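Long-range contacts in GCN5-related N-acetyltransferase (Sphaerobacter thermophilus, PDB 3TT2), which probably transfers an acyl group, as acetyl-CoA-dependent enzymes of the GCN5-related N-acetyltransferase superfamily do, though its own substrate is not established: residues T8-F13 with R96-G101; I30-E35 with V91-R96; P167-G172 with L224-T229; G247-V252 with V283-D288. All blocks are in the same frame, centred on the assembly; numbering follows the deposited sequence.

Contact 1 of 4, residues T8-F13 with R96-G101; sequences TLPDRF and RGMGLG. With SO4 (sulfate ion), chain I.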
loop_
_atom_site.group_PDB
_atom_site.type_symbol
_atom_site.label_atom_id
_atom_site.label_comp_id
_atom_site.label_asym_id
_atom_site.label_seq_id
_atom_site.Cartn_x
_atom_site.Cartn_y
_atom_site.Cartn_z
ATOM N N THR A 8 27.738 -13.165 -2.279
ATOM C CA THR A 8 28.775 -12.575 -1.432
ATOM C C THR A 8 28.171 -11.778 -0.276
ATOM O O THR A 8 27.311 -10.914 -0.473
ATOM C CB THR A 8 29.755 -11.671 -2.243
ATOM O OG1 THR A 8 30.649 -12.485 -3.012
ATOM C CG2 THR A 8 30.583 -10.784 -1.323
ATOM N N LEU A 9 28.633 -12.086 0.931
ATOM C CA LEU A 9 28.211 -11.385 2.130
ATOM C C LEU A 9 29.441 -11.233 3.008
ATOM O O LEU A 9 30.282 -12.139 3.035
ATOM C CB LEU A 9 27.152 -12.221 2.844
ATOM C CG LEU A 9 26.514 -11.670 4.112
ATOM C CD1 LEU A 9 26.127 -10.224 3.921
ATOM C CD2 LEU A 9 25.295 -12.494 4.486
ATOM N N PRO A 10 29.573 -10.084 3.707
ATOM C CA PRO A 10 30.675 -9.989 4.675
ATOM C C PRO A 10 30.651 -11.089 5.738
ATOM O O PRO A 10 29.580 -11.429 6.241
ATOM C CB PRO A 10 30.480 -8.604 5.313
ATOM C CG PRO A 10 29.368 -7.919 4.531
ATOM C CD PRO A 10 29.099 -8.746 3.307
ATOM N N ASP A 11 31.829 -11.615 6.067
ATOM C CA ASP A 11 31.992 -12.773 6.947
ATOM C C ASP A 11 31.212 -12.655 8.252
ATOM O O ASP A 11 30.476 -13.562 8.646
ATOM C CB ASP A 11 33.478 -12.924 7.271
ATOM C CG ASP A 11 34.123 -11.592 7.586
ATOM O OD1 ASP A 11 33.424 -10.556 7.449
ATOM O OD2 ASP A 11 35.314 -11.565 7.963
ATOM N N ARG A 12 31.352 -11.509 8.901
ATOM C CA ARG A 12 30.830 -11.330 10.242
ATOM C C ARG A 12 29.307 -11.244 10.264
ATOM O O ARG A 12 28.695 -11.186 11.332
ATOM C CB ARG A 12 31.462 -10.093 10.876
ATOM C CG ARG A 12 32.982 -10.174 10.988
ATOM C CD ARG A 12 33.585 -8.835 11.388
ATOM N NE ARG A 12 35.028 -8.910 11.616
ATOM C CZ ARG A 12 35.951 -8.669 10.690
ATOM N NH1 ARG A 12 35.587 -8.339 9.460
ATOM N NH2 ARG A 12 37.242 -8.758 10.991
ATOM N N PHE A 13 28.698 -11.227 9.083
ATOM C CA PHE A 13 27.251 -11.044 8.963
ATOM C C PHE A 13 26.451 -12.327 8.709
ATOM O O PHE A 13 26.734 -13.094 7.783
ATOM C CB PHE A 13 26.936 -9.993 7.899
ATOM C CG PHE A 13 27.325 -8.608 8.300
ATOM C CD1 PHE A 13 28.631 -8.173 8.155
ATOM C CD2 PHE A 13 26.386 -7.745 8.840
ATOM C CE1 PHE A 13 28.993 -6.902 8.532
ATOM C CE2 PHE A 13 26.738 -6.471 9.219
ATOM C CZ PHE A 13 28.044 -6.048 9.066
ATOM N N ARG A 96 25.450 1.207 4.711
ATOM C CA ARG A 96 25.329 1.454 3.271
ATOM C C ARG A 96 26.693 1.377 2.555
ATOM O O ARG A 96 27.721 1.789 3.107
ATOM C CB ARG A 96 24.661 2.811 3.000
ATOM C CG ARG A 96 23.724 3.319 4.105
ATOM C CD ARG A 96 22.258 2.869 3.947
ATOM N NE ARG A 96 21.362 3.953 3.504
ATOM C CZ ARG A 96 20.126 4.172 3.968
ATOM N NH1 ARG A 96 19.606 3.398 4.914
ATOM N NH2 ARG A 96 19.398 5.172 3.483
ATOM N N GLY A 97 26.699 0.845 1.335
ATOM C CA GLY A 97 27.916 0.750 0.549
ATOM C C GLY A 97 28.766 -0.440 0.946
ATOM O O GLY A 97 29.965 -0.489 0.654
HETATM N N MSE A 98 28.165 -1.376 1.673
HETATM C CA MSE A 98 28.843 -2.632 2.002
HETATM C C MSE A 98 28.476 -3.836 1.128
HETATM O O MSE A 98 28.973 -4.944 1.342
HETATM C CB MSE A 98 28.660 -2.967 3.476
HETATM C CG MSE A 98 29.164 -1.884 4.397
HETATM SE SE MSE A 98 29.230 -2.509 6.231
HETATM C CE MSE A 98 30.613 -3.867 6.038
ATOM N N GLY A 99 27.582 -3.622 0.172
ATOM C CA GLY A 99 27.076 -4.711 -0.644
ATOM C C GLY A 99 25.820 -5.327 -0.052
ATOM O O GLY A 99 25.267 -6.279 -0.603
ATOM N N LEU A 100 25.367 -4.769 1.066
ATOM C CA LEU A 100 24.226 -5.302 1.798
ATOM C C LEU A 100 22.887 -5.023 1.115
ATOM O O LEU A 100 22.030 -5.903 1.046
ATOM C CB LEU A 100 24.215 -4.757 3.223
ATOM C CG LEU A 100 24.447 -5.810 4.304
ATOM C CD1 LEU A 100 25.798 -6.490 4.114
ATOM C CD2 LEU A 100 24.349 -5.177 5.670
ATOM N N GLY A 101 22.702 -3.803 0.619
ATOM C CA GLY A 101 21.501 -3.477 -0.138
ATOM C C GLY A 101 21.402 -4.302 -1.414
ATOM O O GLY A 101 20.308 -4.680 -1.832
HETATM S S SO4 I . 25.238 -1.587 -1.485
HETATM O O1 SO4 I . 25.509 -1.370 -2.915
HETATM O O2 SO4 I . 24.392 -0.529 -0.916
HETATM O O3 SO4 I . 24.581 -2.877 -1.316
HETATM O O4 SO4 I . 26.481 -1.618 -0.720
#

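Contact 2 of 4, residues I30-E35 with V91-R96; sequences IAACQE and VHPRFR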
loop_
_atom_site.group_PDB
_atom_site.type_symbol
_atom_site.label_atom_id
_atom_site.label_comp_id
_atom_site.label_asym_id
_atom_site.label_seq_id
_atom_site.Cartn_x
_atom_site.Cartn_y
_atom_site.Cartn_z
ATOM N N ILE A 30 14.159 0.172 10.804
ATOM C CA ILE A 30 13.290 0.941 9.919
ATOM C C ILE A 30 13.324 2.403 10.315
ATOM O O ILE A 30 13.310 3.294 9.467
ATOM C CB ILE A 30 11.821 0.500 10.034
ATOM C CG1 ILE A 30 11.691 -1.023 9.986
ATOM C CG2 ILE A 30 10.991 1.156 8.952
ATOM C CD1 ILE A 30 12.310 -1.635 8.785
ATOM N N ALA A 31 13.346 2.641 11.622
ATOM C CA ALA A 31 13.348 3.995 12.139
ATOM C C ALA A 31 14.611 4.720 11.695
ATOM O O ALA A 31 14.553 5.859 11.232
ATOM C CB ALA A 31 13.232 3.976 13.641
ATOM N N ALA A 32 15.749 4.048 11.821
ATOM C CA ALA A 32 17.023 4.621 11.399
ATOM C C ALA A 32 17.009 4.911 9.904
ATOM O O ALA A 32 17.557 5.921 9.456
ATOM C CB ALA A 32 18.180 3.695 11.761
ATOM N N CYS A 33 16.367 4.026 9.142
ATOM C CA CYS A 33 16.213 4.195 7.692
ATOM C C CYS A 33 15.251 5.324 7.310
ATOM O O CYS A 33 15.564 6.139 6.436
ATOM C CB CYS A 33 15.750 2.896 7.031
ATOM S SG CYS A 33 17.044 1.675 6.807
ATOM N N GLN A 34 14.082 5.363 7.951
ATOM C CA GLN A 34 13.083 6.381 7.633
ATOM C C GLN A 34 13.550 7.742 8.116
ATOM O O GLN A 34 13.083 8.773 7.645
ATOM C CB GLN A 34 11.705 6.028 8.205
ATOM C CG GLN A 34 11.605 6.038 9.713
ATOM C CD GLN A 34 10.220 5.647 10.190
ATOM O OE1 GLN A 34 9.987 5.463 11.382
ATOM N NE2 GLN A 34 9.293 5.516 9.254
ATOM N N GLU A 35 14.501 7.739 9.040
ATOM C CA GLU A 35 15.092 8.985 9.479
ATOM C C GLU A 35 15.994 9.599 8.417
ATOM O O GLU A 35 15.947 10.805 8.187
ATOM C CB GLU A 35 15.847 8.815 10.794
ATOM C CG GLU A 35 16.676 10.036 11.186
ATOM C CD GLU A 35 15.857 11.323 11.326
ATOM O OE1 GLU A 35 14.606 11.275 11.278
ATOM O OE2 GLU A 35 16.474 12.399 11.496
ATOM N N VAL A 91 18.227 -1.011 4.799
ATOM C CA VAL A 91 19.596 -1.230 5.262
ATOM C C VAL A 91 19.990 -0.076 6.156
ATOM O O VAL A 91 19.863 1.087 5.781
ATOM C CB VAL A 91 20.619 -1.400 4.110
ATOM C CG1 VAL A 91 20.521 -0.267 3.147
ATOM C CG2 VAL A 91 22.042 -1.472 4.651
ATOM N N HIS A 92 20.447 -0.411 7.353
ATOM C CA HIS A 92 20.802 0.592 8.332
ATOM C C HIS A 92 21.814 1.574 7.753
ATOM O O HIS A 92 22.787 1.162 7.115
ATOM C CB HIS A 92 21.353 -0.078 9.577
ATOM C CG HIS A 92 21.235 0.763 10.798
ATOM N ND1 HIS A 92 22.052 1.847 11.030
ATOM C CD2 HIS A 92 20.382 0.696 11.846
ATOM C CE1 HIS A 92 21.716 2.406 12.177
ATOM N NE2 HIS A 92 20.706 1.728 12.692
ATOM N N PRO A 93 21.575 2.883 7.970
ATOM C CA PRO A 93 22.331 3.988 7.352
ATOM C C PRO A 93 23.846 3.942 7.595
ATOM O O PRO A 93 24.599 4.604 6.879
ATOM C CB PRO A 93 21.714 5.239 7.991
ATOM C CG PRO A 93 20.310 4.824 8.330
ATOM C CD PRO A 93 20.409 3.373 8.734
ATOM N N ARG A 94 24.280 3.194 8.603
ATOM C CA ARG A 94 25.700 2.991 8.852
ATOM C C ARG A 94 26.321 1.942 7.920
ATOM O O ARG A 94 27.536 1.957 7.657
ATOM C CB ARG A 94 25.900 2.551 10.294
ATOM C CG ARG A 94 25.214 1.231 10.609
ATOM C CD ARG A 94 25.403 0.838 12.054
ATOM N NE ARG A 94 24.830 1.823 12.963
ATOM C CZ ARG A 94 25.115 1.890 14.257
ATOM N NH1 ARG A 94 24.546 2.822 15.013
ATOM N NH2 ARG A 94 25.974 1.028 14.791
ATOM N N PHE A 95 25.484 1.019 7.452
ATOM C CA PHE A 95 25.957 -0.131 6.694
ATOM C C PHE A 95 25.874 0.033 5.174
ATOM O O PHE A 95 26.169 -0.905 4.431
ATOM C CB PHE A 95 25.229 -1.402 7.131
ATOM C CG PHE A 95 25.488 -1.799 8.558
ATOM C CD1 PHE A 95 26.777 -1.874 9.057
ATOM C CD2 PHE A 95 24.432 -2.096 9.404
ATOM C CE1 PHE A 95 27.015 -2.242 10.379
ATOM C CE2 PHE A 95 24.656 -2.463 10.724
ATOM C CZ PHE A 95 25.949 -2.538 11.213
ATOM N N ARG A 96 25.450 1.207 4.711
ATOM C CA ARG A 96 25.329 1.454 3.271
ATOM C C ARG A 96 26.693 1.377 2.555
ATOM O O ARG A 96 27.721 1.789 3.107
ATOM C CB ARG A 96 24.661 2.811 3.000
ATOM C CG ARG A 96 23.724 3.319 4.105
ATOM C CD ARG A 96 22.258 2.869 3.947
ATOM N NE ARG A 96 21.362 3.953 3.504
ATOM C CZ ARG A 96 20.126 4.172 3.968
ATOM N NH1 ARG A 96 19.606 3.398 4.914
ATOM N NH2 ARG A 96 19.398 5.172 3.483
#

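Contact 3 of 4, residues P167-G172 with L224-T229; sequences PEWPEG and LLAVET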
loop_
_atom_site.group_PDB
_atom_site.type_symbol
_atom_site.label_atom_id
_atom_site.label_comp_id
_atom_site.label_asym_id
_atom_site.label_seq_id
_atom_site.Cartn_x
_atom_site.Cartn_y
_atom_site.Cartn_z
ATOM N N PRO A 167 -19.900 18.177 2.761
ATOM C CA PRO A 167 -19.839 17.691 1.389
ATOM C C PRO A 167 -20.853 18.446 0.569
ATOM O O PRO A 167 -21.951 18.658 1.074
ATOM C CB PRO A 167 -20.298 16.247 1.539
ATOM C CG PRO A 167 -19.925 15.881 2.944
ATOM C CD PRO A 167 -20.253 17.105 3.706
ATOM N N GLU A 168 -20.507 18.863 -0.643
ATOM C CA GLU A 168 -21.519 19.393 -1.534
ATOM C C GLU A 168 -21.842 18.285 -2.527
ATOM O O GLU A 168 -21.073 18.010 -3.458
ATOM C CB GLU A 168 -20.991 20.618 -2.281
ATOM C CG GLU A 168 -20.743 21.849 -1.414
ATOM C CD GLU A 168 -20.344 23.079 -2.236
ATOM O OE1 GLU A 168 -20.357 22.996 -3.487
ATOM O OE2 GLU A 168 -20.018 24.127 -1.629
ATOM N N TRP A 169 -23.010 17.675 -2.360
ATOM C CA TRP A 169 -23.385 16.570 -3.228
ATOM C C TRP A 169 -24.077 17.056 -4.498
ATOM O O TRP A 169 -24.987 17.889 -4.463
ATOM C CB TRP A 169 -24.262 15.554 -2.498
ATOM C CG TRP A 169 -23.544 14.742 -1.532
ATOM C CD1 TRP A 169 -23.363 15.026 -0.245
ATOM C CD2 TRP A 169 -22.902 13.476 -1.766
ATOM N NE1 TRP A 169 -22.634 14.030 0.376
ATOM C CE2 TRP A 169 -22.338 13.067 -0.546
ATOM C CE3 TRP A 169 -22.743 12.663 -2.884
ATOM C CZ2 TRP A 169 -21.625 11.876 -0.410
ATOM C CZ3 TRP A 169 -22.038 11.481 -2.749
ATOM C CH2 TRP A 169 -21.494 11.095 -1.519
ATOM N N PRO A 170 -23.645 16.510 -5.624
ATOM C CA PRO A 170 -24.147 16.798 -6.963
ATOM C C PRO A 170 -25.644 16.524 -7.001
ATOM O O PRO A 170 -26.056 15.632 -6.277
ATOM C CB PRO A 170 -23.418 15.765 -7.823
ATOM C CG PRO A 170 -22.254 15.339 -7.026
ATOM C CD PRO A 170 -22.698 15.383 -5.616
ATOM N N GLU A 171 -26.433 17.233 -7.811
ATOM C CA GLU A 171 -27.882 16.997 -7.824
ATOM C C GLU A 171 -28.216 15.533 -8.128
ATOM O O GLU A 171 -27.793 14.993 -9.158
ATOM C CB GLU A 171 -28.573 17.897 -8.855
ATOM C CG GLU A 171 -28.442 19.395 -8.557
ATOM C CD GLU A 171 -29.095 20.306 -9.625
ATOM O OE1 GLU A 171 -29.320 19.856 -10.783
ATOM O OE2 GLU A 171 -29.375 21.489 -9.296
ATOM N N GLY A 172 -28.988 14.902 -7.242
ATOM C CA GLY A 172 -29.485 13.560 -7.491
ATOM C C GLY A 172 -28.643 12.421 -6.953
ATOM O O GLY A 172 -28.936 11.256 -7.208
ATOM N N LEU A 224 -18.744 4.295 2.696
ATOM C CA LEU A 224 -19.725 5.177 2.092
ATOM C C LEU A 224 -19.919 4.862 0.631
ATOM O O LEU A 224 -18.977 4.525 -0.086
ATOM C CB LEU A 224 -19.326 6.636 2.238
ATOM C CG LEU A 224 -19.153 7.118 3.667
ATOM C CD1 LEU A 224 -18.912 8.586 3.582
ATOM C CD2 LEU A 224 -20.382 6.854 4.465
ATOM N N LEU A 225 -21.167 4.976 0.207
ATOM C CA LEU A 225 -21.553 4.731 -1.157
ATOM C C LEU A 225 -22.221 6.002 -1.672
ATOM O O LEU A 225 -23.100 6.549 -1.013
ATOM C CB LEU A 225 -22.552 3.581 -1.197
ATOM C CG LEU A 225 -22.255 2.323 -0.379
ATOM C CD1 LEU A 225 -23.318 1.259 -0.638
ATOM C CD2 LEU A 225 -20.882 1.777 -0.683
ATOM N N ALA A 226 -21.791 6.496 -2.827
ATOM C CA ALA A 226 -22.572 7.505 -3.513
ATOM C C ALA A 226 -23.678 6.780 -4.275
ATOM O O ALA A 226 -23.430 5.846 -5.045
ATOM C CB ALA A 226 -21.720 8.332 -4.427
ATOM N N VAL A 227 -24.911 7.192 -4.017
ATOM C CA VAL A 227 -26.064 6.497 -4.548
ATOM C C VAL A 227 -26.988 7.458 -5.267
ATOM O O VAL A 227 -27.401 8.477 -4.707
ATOM C CB VAL A 227 -26.817 5.768 -3.433
ATOM C CG1 VAL A 227 -28.118 5.218 -3.932
ATOM C CG2 VAL A 227 -25.957 4.650 -2.902
ATOM N N GLU A 228 -27.301 7.122 -6.519
ATOM C CA GLU A 228 -28.215 7.915 -7.327
ATOM C C GLU A 228 -29.639 7.656 -6.860
ATOM O O GLU A 228 -30.103 6.517 -6.857
ATOM C CB GLU A 228 -28.062 7.564 -8.802
ATOM C CG GLU A 228 -29.095 8.243 -9.694
ATOM C CD GLU A 228 -28.779 8.125 -11.188
ATOM O OE1 GLU A 228 -29.022 7.032 -11.765
ATOM O OE2 GLU A 228 -28.290 9.130 -11.774
ATOM N N THR A 229 -30.321 8.728 -6.471
ATOM C CA THR A 229 -31.623 8.651 -5.822
ATOM C C THR A 229 -32.704 7.975 -6.671
ATOM O O THR A 229 -33.467 7.139 -6.177
ATOM C CB THR A 229 -32.101 10.053 -5.427
ATOM O OG1 THR A 229 -31.162 10.637 -4.509
ATOM C CG2 THR A 229 -33.474 9.980 -4.783
#

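Contact 4 of 4, residues G247-V252 with V283-D288; sequences GWIGSV and VELSVD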
loop_
_atom_site.group_PDB
_atom_site.type_symbol
_atom_site.label_atom_id
_atom_site.label_comp_id
_atom_site.label_asym_id
_atom_site.label_seq_id
_atom_site.Cartn_x
_atom_site.Cartn_y
_atom_site.Cartn_z
ATOM N N GLY A 247 -6.889 6.398 10.421
ATOM C CA GLY A 247 -7.727 5.987 9.306
ATOM C C GLY A 247 -6.953 5.582 8.065
ATOM O O GLY A 247 -5.900 6.140 7.764
ATOM N N TRP A 248 -7.489 4.636 7.314
ATOM C CA TRP A 248 -6.923 4.344 6.014
ATOM C C TRP A 248 -8.055 4.182 5.038
ATOM O O TRP A 248 -9.016 3.452 5.296
ATOM C CB TRP A 248 -6.048 3.088 6.017
ATOM C CG TRP A 248 -5.425 2.820 4.650
ATOM C CD1 TRP A 248 -5.876 1.953 3.697
ATOM C CD2 TRP A 248 -4.261 3.457 4.089
ATOM N NE1 TRP A 248 -5.063 2.001 2.588
ATOM C CE2 TRP A 248 -4.069 2.920 2.799
ATOM C CE3 TRP A 248 -3.371 4.434 4.551
ATOM C CZ2 TRP A 248 -3.012 3.314 1.972
ATOM C CZ3 TRP A 248 -2.319 4.828 3.728
ATOM C CH2 TRP A 248 -2.149 4.266 2.452
ATOM N N ILE A 249 -7.942 4.876 3.918
ATOM C CA ILE A 249 -8.944 4.761 2.876
ATOM C C ILE A 249 -8.360 3.969 1.728
ATOM O O ILE A 249 -7.461 4.435 1.023
ATOM C CB ILE A 249 -9.441 6.151 2.401
ATOM C CG1 ILE A 249 -10.019 6.919 3.576
ATOM C CG2 ILE A 249 -10.506 6.023 1.344
ATOM C CD1 ILE A 249 -10.354 8.316 3.230
ATOM N N GLY A 250 -8.866 2.760 1.543
ATOM C CA GLY A 250 -8.369 1.946 0.461
ATOM C C GLY A 250 -8.718 2.517 -0.895
ATOM O O GLY A 250 -7.832 2.847 -1.687
ATOM N N SER A 251 -10.008 2.687 -1.165
ATOM C CA SER A 251 -10.397 3.121 -2.500
ATOM C C SER A 251 -11.517 4.145 -2.506
ATOM O O SER A 251 -12.613 3.879 -2.015
ATOM C CB SER A 251 -10.788 1.903 -3.348
ATOM O OG SER A 251 -11.931 1.235 -2.818
ATOM N N VAL A 252 -11.255 5.297 -3.098
ATOM C CA VAL A 252 -12.344 6.183 -3.453
ATOM C C VAL A 252 -12.484 6.133 -4.975
ATOM O O VAL A 252 -11.489 6.119 -5.685
ATOM C CB VAL A 252 -12.094 7.605 -2.971
ATOM C CG1 VAL A 252 -10.739 8.120 -3.488
ATOM C CG2 VAL A 252 -13.243 8.504 -3.393
ATOM N N VAL A 283 -5.979 10.587 8.939
ATOM C CA VAL A 283 -6.367 9.719 7.833
ATOM C C VAL A 283 -5.347 9.811 6.691
ATOM O O VAL A 283 -4.796 10.876 6.384
ATOM C CB VAL A 283 -7.756 10.072 7.303
ATOM C CG1 VAL A 283 -8.176 9.064 6.244
ATOM C CG2 VAL A 283 -8.762 10.109 8.457
ATOM N N GLU A 284 -5.076 8.668 6.090
ATOM C CA GLU A 284 -4.144 8.592 4.998
ATOM C C GLU A 284 -4.761 7.747 3.917
ATOM O O GLU A 284 -5.667 6.958 4.170
ATOM C CB GLU A 284 -2.837 7.940 5.447
ATOM C CG GLU A 284 -2.025 8.783 6.406
ATOM C CD GLU A 284 -0.823 8.052 6.956
ATOM O OE1 GLU A 284 -0.818 6.801 6.934
ATOM O OE2 GLU A 284 0.113 8.732 7.420
ATOM N N LEU A 285 -4.260 7.929 2.706
ATOM C CA LEU A 285 -4.544 7.029 1.614
ATOM C C LEU A 285 -3.418 7.116 0.606
ATOM O O LEU A 285 -2.463 7.878 0.764
ATOM C CB LEU A 285 -5.889 7.349 0.963
ATOM C CG LEU A 285 -6.106 8.735 0.360
ATOM C CD1 LEU A 285 -5.513 8.845 -1.031
ATOM C CD2 LEU A 285 -7.578 9.049 0.315
ATOM N N SER A 286 -3.562 6.347 -0.455
ATOM C CA SER A 286 -2.483 6.175 -1.388
ATOM C C SER A 286 -3.012 6.290 -2.823
ATOM O O SER A 286 -4.064 5.741 -3.153
ATOM C CB SER A 286 -1.855 4.813 -1.126
ATOM O OG SER A 286 -0.808 4.566 -2.022
ATOM N N VAL A 287 -2.308 7.025 -3.676
ATOM C CA VAL A 287 -2.747 7.128 -5.066
ATOM C C VAL A 287 -1.629 6.986 -6.101
ATOM O O VAL A 287 -0.577 7.588 -5.970
ATOM C CB VAL A 287 -3.611 8.397 -5.331
ATOM C CG1 VAL A 287 -2.763 9.636 -5.421
ATOM C CG2 VAL A 287 -4.404 8.225 -6.608
ATOM N N ASP A 288 -1.879 6.142 -7.105
ATOM C CA ASP A 288 -1.018 5.973 -8.275
ATOM C C ASP A 288 -1.149 7.125 -9.250
ATOM O O ASP A 288 -2.244 7.621 -9.509
ATOM C CB ASP A 288 -1.392 4.698 -9.013
ATOM C CG ASP A 288 -1.237 3.488 -8.157
ATOM O OD1 ASP A 288 -2.034 3.326 -7.206
ATOM O OD2 ASP A 288 -0.307 2.707 -8.426
#

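Contact 1 of 4, residues T8-F13 with R96-G101
Leu100 lays its CD1 methyl against two residues of 8-13 at once, 3.8 Å from Leu9 CD1 and 3.9 Å from Pro10 CG. Both neighbours meet the leucine obliquely, one offering a branched end and the other the outer corner of its ring. Leu9 has its CG anti to the backbone N (chi1 -178°), which carries the isobutyl group to the same methyl that Pro10 reaches. The other branch of Leu100 faces Phe13, with Leu100 CD2 4.5 Å from Phe13 CE2. Beside this patch the selenomethionine Met98 brings its terminal methyl obliquely to the aromatic ring, Met98 CE lying 4.2 Å from Phe13 CE1. No hydrogen bond joins the two segments, and the contact rests on apolar surface. Residues 96-101, Arg-Gly-Met-Gly-Leu-Gly, match the Arg/Gln-x-x-Gly-x-Gly/Ala signature of GNAT motif A, whose backbone N-H groups bind the pyrophosphate of acetyl-CoA in relatives. A sulfate, probably from the crystallisation liquor, sits at these N-H groups, consistent with the pyrophosphate site. Gly99, the N-cap of helix 100-115, donates its N-H to it, although the modelled bond is too short to be trusted in length, and Gly101 N lies 2.9 Å from SO4 O3; Thr102 N adds a further hydrogen bond. The amino end of the helix would probably favour such an anion. Across the contact, a type I turn from Pro10 to Phe13 is closed by Phe13 N bonding to Pro10 O at 3.0 Å. Ala72 of strand 71-80 touches both Phe13 and Leu100.

Contact 2 of 4, residues I30-E35 with V91-R96
Val91 O is approached from two directions, by Cys33 SG of helix 23-36 at 3.1 Å and by Arg96 NH1, which hydrogen-bonds to it in a bond modelled too short to be relied on in detail. Residues 91-96 lead from strand 84-91 toward helix 100-115 and motif A of the GNAT fold, and helix 23-36 packs against their start. Cys33 SG stands anti to its carbonyl carbon (chi1 -78°), which brings the sulfur to the Val91 carbonyl and to the edge of the Arg96 guanidinium, in its plane and 3.6 Å from NH1. Arg96 bends at chi2 and chi3 to fold back on Val91, while outside the two segments its NE pairs with the sulfonate of a bound MES. Phe95 N bonds to His92 O at 2.7 Å, closing a type I turn whose Pro93 ring leans on the helix backbone. Pro93 CG lies 3.2 Å from Ala32 O, and Pro93 CD 3.8 Å from Ala32 CB. A glycine in place of Pro93 would probably leave Ala32 without this ring to pack on and set the turn freer to flex. Beside the Pro93 ring, the Ala32 methyl sits over one face of the His92 imidazole, with CB 3.3 Å from NE2.

Contact 3 of 4, residues P167-G172 with L224-T229
Trp169 and Ala226 make the close-packed part of this contact, whereas Gly172 and Thr229 meet at its exposed end. The indole comes edge-on, with Trp169 CZ3 3.6 Å from Ala226 CB and the methyl near the plane of the ring. A chi1 of -73° directs the six-membered ring of Trp169 at the strand. Leu267 of helix 263-278 and Ala175 of strand 173-177 also touch the indole, and its NE1 hydrogen-bonds to Glu270 on the same helix, which would limit how the ring can turn. At the other end a backbone bond replaces side-chain packing. Thr229 N donates to Gly172 O over 3.0 Å in a nearly straight line (169° at the hydrogen), the donor tilted from the carbonyl plane. The same oxygen lies 3.4 Å from Glu228 CA in a CA-H...O contact, and Thr229 OG1 stands 3.6 Å from it. Gly172 has a positive phi, and with it the chain, until then running roughly alongside 226-229, doubles back into strand 173-177. That strand is the outermost one on this side and pairs antiparallel with 223-228, so the contact marks where the loop after strand 148-159 enters the edge strand of the second, GNAT-like α/β region.

Contact 4 of 4, residues G247-V252 with V283-D288
The Trp248 indole lies over the backbone of the neighbouring strand, one face over Leu285 CA, with Glu284 O close to Trp248 CE3. Leu285 CA is 3.8 Å from the centroid of the six-membered ring and 15° off its normal, a CH-pi contact, and Ser286 CB reaches Trp248 CZ2 at 3.6 Å. With chi1 at -178° the side chain swings across strand 282-290. Replacing the tryptophan by an alanine would probably uncover Glu284 O and Leu285 CA and leave Ser286 CB without its aromatic neighbour. Beneath the indole the parallel strands 247-252 and 283-288 are held by Glu284 N to Gly247 O and by Ile249 N to Glu284 O, each 3.1 Å. On the opposite face Ile249 CD1 meets Val283 CG1 at 3.8 Å, and Phe272 of helix 263-278 covers both residues. This is a β-α-β crossover unit, as in the GNAT core, where the corresponding strands part and make room for the cofactor; here too pairing lapses beyond Ile249. The Glu284 carboxylate, nearly perpendicular to the indole, forms a salt bridge with Lys307. Apolar surface thus lies on the helix-covered face, while the Trp248 face combines aromatic cover with a carboxylate whose charge is probably balanced by lysine.

Contacts 1 and 2 form one neighbourhood: their centres are 14 Å apart, they share Arg96, and contact 2 is nested inside the loop closed by contact 1. They meet where Phe95 CE1 lies 4.2 Å from Phe13 CZ. The Arg96 side chain is about 3 Å from a MES and about 5 Å from the sulfate, both probably from the crystallisation liquor, a setting consistent with the acetyl-CoA phosphate site of a GNAT domain. Contacts 3 and 4 belong to the other half, centres 20 Å apart, contact 4 centred 9 Å from the centre of the chain and contact 3 at its far edge. The centres of contacts 1 and 3 are 56 Å apart; contact 4 is about 10 Å from contact 2 at nearest atoms.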